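Local coordinates for protein L-asparaginase 1 (Escherichia coli, PDB 6NXC) that hydrolyses L-asparagine to L-aspartate and ammonium as an allosteric homotetrameric cytoplasmic enzyme, activated by a second asparagine molecule, at residues A118-K130 with P216-T228. The protein carries 1 engineered substitution. Sequence-based numbering, arbitrary orientation.
Sequences ASALSFMLENLGK and PHGEGELIVHPIT
Glu126 and Ile223 form an antiparallel hydrogen-bonded pair, Glu126 N to Ile223 O and Ile223 N to Glu126 O both 2.9 Å. Beyond the non-hydrogen-bonded pair of Leu125 and Val224, His225 N donates to Met124 O, in the carbonyl plane and on a lone pair. On the Glu126–Ile223 face, the glutamate swings CG opposite its own amide nitrogen (chi1 164°) and, extended beyond it, reaches His225; OE2 lies 2.6 Å from NE2 at the ring edge, a weak, bent bond with carboxylate and imidazole nearly coplanar. Branched apolar ends suit the other face, where Leu125 CD2 meets Val224 CG2 at 4.0 Å and Leu222 CD1 packs against Leu125 CB. Asn127's short amide can offer an N-H to the loop of residues 218–221: ND2 donates to Glu221 O (3.1 Å), which lies in the amide plane. Gly220, at phi 105°, takes a backbone shape that a CB would obstruct, and one water joins its O to Asn127 O. Unbranched Met124 bends at chi3 and crosses Ile227 at about a right angle, CG 3.6 Å from CG1. Strand 125-126 continues directly from helix 114-124 and pairs with strand 223-224; Met124 also touches helix 85-98, Ile227 helix 322-333, and Leu125 and Leu128 Val167 of strand 167-171.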
loop_
_atom_site.group_PDB
_atom_site.type_symbol
_atom_site.label_atom_id
_atom_site.label_comp_id
_atom_site.label_asym_id
_atom_site.label_seq_id
_atom_site.Cartn_x
_atom_site.Cartn_y
_atom_site.Cartn_z
ATOM N N ALA B 118 -0.105 -8.880 23.789
ATOM C CA ALA B 118 1.121 -9.369 23.171
ATOM C C ALA B 118 2.265 -8.544 23.683
ATOM O O ALA B 118 3.381 -9.097 23.938
ATOM C CB ALA B 118 0.972 -9.296 21.663
ATOM N N SER B 119 2.115 -7.254 23.740
ATOM C CA SER B 119 3.174 -6.337 24.232
ATOM C C SER B 119 3.506 -6.685 25.702
ATOM O O SER B 119 4.713 -6.858 26.047
ATOM C CB SER B 119 2.710 -4.891 24.108
ATOM O OG SER B 119 2.548 -4.595 22.710
ATOM N N ALA B 120 2.531 -6.842 26.547
ATOM C CA ALA B 120 2.813 -7.175 27.972
ATOM C C ALA B 120 3.565 -8.484 28.094
ATOM O O ALA B 120 4.567 -8.527 28.865
ATOM C CB ALA B 120 1.576 -7.191 28.755
ATOM N N LEU B 121 3.112 -9.519 27.409
ATOM C CA LEU B 121 3.756 -10.837 27.538
ATOM C C LEU B 121 5.212 -10.717 27.131
ATOM O O LEU B 121 6.073 -11.419 27.689
ATOM C CB LEU B 121 3.028 -11.925 26.735
ATOM C CG LEU B 121 1.641 -12.227 27.261
ATOM C CD1 LEU B 121 0.971 -13.188 26.314
ATOM C CD2 LEU B 121 1.704 -12.811 28.699
ATOM N N SER B 122 5.544 -9.898 26.115
ATOM C CA SER B 122 6.907 -9.742 25.639
ATOM C C SER B 122 7.878 -9.338 26.763
ATOM O O SER B 122 9.001 -9.812 26.811
ATOM C CB SER B 122 7.075 -8.828 24.442
ATOM O OG SER B 122 6.967 -7.472 24.761
ATOM N N PHE B 123 7.517 -8.370 27.571
ATOM C CA PHE B 123 8.312 -7.892 28.724
ATOM C C PHE B 123 8.284 -8.862 29.876
ATOM O O PHE B 123 9.344 -9.039 30.468
ATOM C CB PHE B 123 7.769 -6.528 29.170
ATOM C CG PHE B 123 7.888 -5.531 28.058
ATOM C CD1 PHE B 123 9.115 -5.093 27.654
ATOM C CD2 PHE B 123 6.763 -4.980 27.457
ATOM C CE1 PHE B 123 9.231 -4.166 26.626
ATOM C CE2 PHE B 123 6.871 -4.040 26.468
ATOM C CZ PHE B 123 8.107 -3.657 26.032
ATOM N N MET B 124 7.178 -9.596 30.075
ATOM C CA MET B 124 7.022 -10.437 31.293
ATOM C C MET B 124 7.839 -11.738 31.105
ATOM O O MET B 124 8.376 -12.257 32.103
ATOM C CB MET B 124 5.532 -10.794 31.504
ATOM C CG MET B 124 4.766 -9.605 31.910
ATOM S SD MET B 124 3.029 -10.007 31.896
ATOM C CE MET B 124 3.069 -10.778 33.494
ATOM N N LEU B 125 7.899 -12.285 29.881
ATOM C CA LEU B 125 8.426 -13.656 29.668
ATOM C C LEU B 125 9.940 -13.534 29.375
ATOM O O LEU B 125 10.355 -13.443 28.188
ATOM C CB LEU B 125 7.698 -14.347 28.512
ATOM C CG LEU B 125 6.205 -14.515 28.655
ATOM C CD1 LEU B 125 5.551 -15.308 27.519
ATOM C CD2 LEU B 125 5.898 -15.243 29.918
ATOM N N GLU B 126 10.802 -13.729 30.347
ATOM C CA GLU B 126 12.278 -13.647 30.127
ATOM C C GLU B 126 12.799 -15.074 29.904
ATOM O O GLU B 126 12.184 -16.012 30.464
ATOM C CB GLU B 126 12.922 -13.015 31.388
ATOM C CG GLU B 126 14.448 -13.216 31.476
ATOM C CD GLU B 126 15.144 -12.730 32.749
ATOM O OE1 GLU B 126 16.402 -12.572 32.729
ATOM O OE2 GLU B 126 14.449 -12.526 33.761
ATOM N N ASN B 127 13.804 -15.225 29.062
ATOM C CA ASN B 127 14.351 -16.545 28.625
ATOM C C ASN B 127 13.302 -17.362 27.881
ATOM O O ASN B 127 13.178 -18.605 28.117
ATOM C CB ASN B 127 14.921 -17.366 29.778
ATOM C CG ASN B 127 15.965 -16.619 30.555
ATOM O OD1 ASN B 127 16.583 -15.706 30.044
ATOM N ND2 ASN B 127 16.060 -16.935 31.831
ATOM N N LEU B 128 12.485 -16.674 27.080
ATOM C CA LEU B 128 11.453 -17.384 26.283
ATOM C C LEU B 128 12.135 -18.206 25.176
ATOM O O LEU B 128 12.720 -17.585 24.281
ATOM C CB LEU B 128 10.507 -16.355 25.638
ATOM C CG LEU B 128 9.352 -16.979 24.881
ATOM C CD1 LEU B 128 8.445 -17.894 25.664
ATOM C CD2 LEU B 128 8.461 -15.918 24.310
ATOM N N GLY B 129 11.971 -19.535 25.176
ATOM C CA GLY B 129 12.615 -20.433 24.195
ATOM C C GLY B 129 11.651 -21.248 23.405
ATOM O O GLY B 129 12.085 -22.253 22.796
ATOM N N LYS B 130 10.384 -20.773 23.325
ATOM C CA LYS B 130 9.316 -21.417 22.557
ATOM C C LYS B 130 8.431 -20.311 22.044
ATOM O O LYS B 130 8.391 -19.241 22.612
ATOM C CB LYS B 130 8.505 -22.436 23.376
ATOM C CG LYS B 130 9.364 -23.531 24.012
ATOM C CD LYS B 130 8.590 -24.534 24.796
ATOM C CE LYS B 130 9.505 -25.459 25.579
ATOM N NZ LYS B 130 8.872 -26.716 25.988
ATOM N N PRO B 216 16.616 -9.020 21.667
ATOM C CA PRO B 216 17.554 -9.496 22.687
ATOM C C PRO B 216 17.001 -10.777 23.315
ATOM O O PRO B 216 15.820 -10.890 23.462
ATOM C CB PRO B 216 17.602 -8.339 23.704
ATOM C CG PRO B 216 17.109 -7.125 22.944
ATOM C CD PRO B 216 16.092 -7.683 21.990
ATOM N N HIS B 217 17.852 -11.756 23.623
ATOM C CA HIS B 217 17.358 -13.080 24.023
ATOM C C HIS B 217 18.196 -13.557 25.205
ATOM O O HIS B 217 19.403 -13.384 25.156
ATOM C CB HIS B 217 17.347 -14.100 22.889
ATOM C CG HIS B 217 16.010 -14.733 22.962
ATOM N ND1 HIS B 217 15.043 -14.510 22.006
ATOM C CD2 HIS B 217 15.403 -15.351 24.015
ATOM C CE1 HIS B 217 13.909 -15.049 22.435
ATOM N NE2 HIS B 217 14.105 -15.569 23.691
ATOM N N GLY B 218 17.549 -13.981 26.278
ATOM C CA GLY B 218 18.209 -14.609 27.428
ATOM C C GLY B 218 18.404 -16.099 27.227
ATOM O O GLY B 218 18.250 -16.592 26.084
ATOM N N GLU B 219 18.817 -16.816 28.267
ATOM C CA GLU B 219 19.036 -18.255 28.139
ATOM C C GLU B 219 18.664 -18.926 29.441
ATOM O O GLU B 219 18.951 -18.368 30.463
ATOM C CB GLU B 219 20.516 -18.515 27.850
ATOM C CG GLU B 219 21.456 -17.824 28.799
ATOM C CD GLU B 219 21.678 -16.338 28.509
ATOM O OE1 GLU B 219 22.048 -15.644 29.454
ATOM O OE2 GLU B 219 21.463 -15.898 27.355
ATOM N N GLY B 220 18.245 -20.179 29.362
ATOM C CA GLY B 220 17.866 -20.913 30.566
ATOM C C GLY B 220 16.372 -21.046 30.702
ATOM O O GLY B 220 15.601 -20.828 29.674
ATOM N N GLU B 221 15.923 -21.417 31.920
ATOM C CA GLU B 221 14.475 -21.704 32.115
ATOM C C GLU B 221 13.655 -20.392 32.151
ATOM O O GLU B 221 14.161 -19.348 32.528
ATOM C CB GLU B 221 14.157 -22.454 33.414
ATOM C CG GLU B 221 13.807 -23.930 33.162
ATOM C CD GLU B 221 12.534 -24.256 32.380
ATOM O OE1 GLU B 221 11.800 -23.315 32.126
ATOM O OE2 GLU B 221 12.272 -25.473 32.037
ATOM N N LEU B 222 12.440 -20.497 31.634
ATOM C CA LEU B 222 11.542 -19.325 31.499
ATOM C C LEU B 222 11.433 -18.697 32.872
ATOM O O LEU B 222 11.180 -19.430 33.864
ATOM C CB LEU B 222 10.176 -19.807 31.000
ATOM C CG LEU B 222 9.093 -18.733 30.851
ATOM C CD1 LEU B 222 9.452 -17.812 29.719
ATOM C CD2 LEU B 222 7.747 -19.401 30.628
ATOM N N ILE B 223 11.462 -17.361 32.936
ATOM C CA ILE B 223 11.239 -16.582 34.168
ATOM C C ILE B 223 10.080 -15.625 33.924
ATOM O O ILE B 223 10.101 -14.949 32.905
ATOM C CB ILE B 223 12.519 -15.884 34.628
ATOM C CG1 ILE B 223 13.525 -16.942 35.115
ATOM C CG2 ILE B 223 12.184 -14.868 35.707
ATOM C CD1 ILE B 223 14.961 -16.433 35.264
ATOM N N VAL B 224 9.053 -15.675 34.764
ATOM C CA VAL B 224 7.931 -14.727 34.576
ATOM C C VAL B 224 8.076 -13.511 35.516
ATOM O O VAL B 224 8.141 -13.695 36.734
ATOM C CB VAL B 224 6.574 -15.392 34.721
ATOM C CG1 VAL B 224 5.552 -14.256 34.543
ATOM C CG2 VAL B 224 6.397 -16.518 33.699
ATOM N N HIS B 225 8.296 -12.305 34.972
ATOM C CA HIS B 225 8.407 -11.082 35.793
ATOM C C HIS B 225 6.984 -10.668 36.081
ATOM O O HIS B 225 6.108 -10.713 35.197
ATOM C CB HIS B 225 9.099 -9.949 35.065
ATOM C CG HIS B 225 10.549 -10.207 34.901
ATOM N ND1 HIS B 225 11.463 -10.025 35.909
ATOM C CD2 HIS B 225 11.254 -10.584 33.807
ATOM C CE1 HIS B 225 12.669 -10.390 35.472
ATOM N NE2 HIS B 225 12.569 -10.708 34.178
ATOM N N PRO B 226 6.676 -10.309 37.351
ATOM C CA PRO B 226 5.317 -9.862 37.655
ATOM C C PRO B 226 4.976 -8.575 36.912
ATOM O O PRO B 226 5.765 -7.740 36.730
ATOM C CB PRO B 226 5.383 -9.631 39.206
ATOM C CG PRO B 226 6.840 -9.185 39.387
ATOM C CD PRO B 226 7.619 -10.137 38.457
ATOM N N ILE B 227 3.698 -8.416 36.561
ATOM C CA ILE B 227 3.167 -7.116 36.096
ATOM C C ILE B 227 1.965 -6.896 36.979
ATOM O O ILE B 227 1.038 -7.795 37.102
ATOM C CB ILE B 227 2.792 -6.919 34.613
ATOM C CG1 ILE B 227 3.921 -6.613 33.649
ATOM C CG2 ILE B 227 1.847 -5.709 34.484
ATOM C CD1 ILE B 227 3.436 -6.294 32.211
ATOM N N THR B 228 1.985 -5.779 37.692
ATOM C CA THR B 228 0.872 -5.399 38.570
ATOM C C THR B 228 0.159 -4.178 37.987
ATOM O O THR B 228 0.755 -3.398 37.197
ATOM C CB THR B 228 1.328 -5.129 40.013
ATOM O OG1 THR B 228 2.167 -3.984 39.942
ATOM C CG2 THR B 228 2.116 -6.221 40.688
HETATM O O HOH W 1 13.348 -21.519 28.325
HETATM O O HOH W 2 14.885 -12.763 27.560
#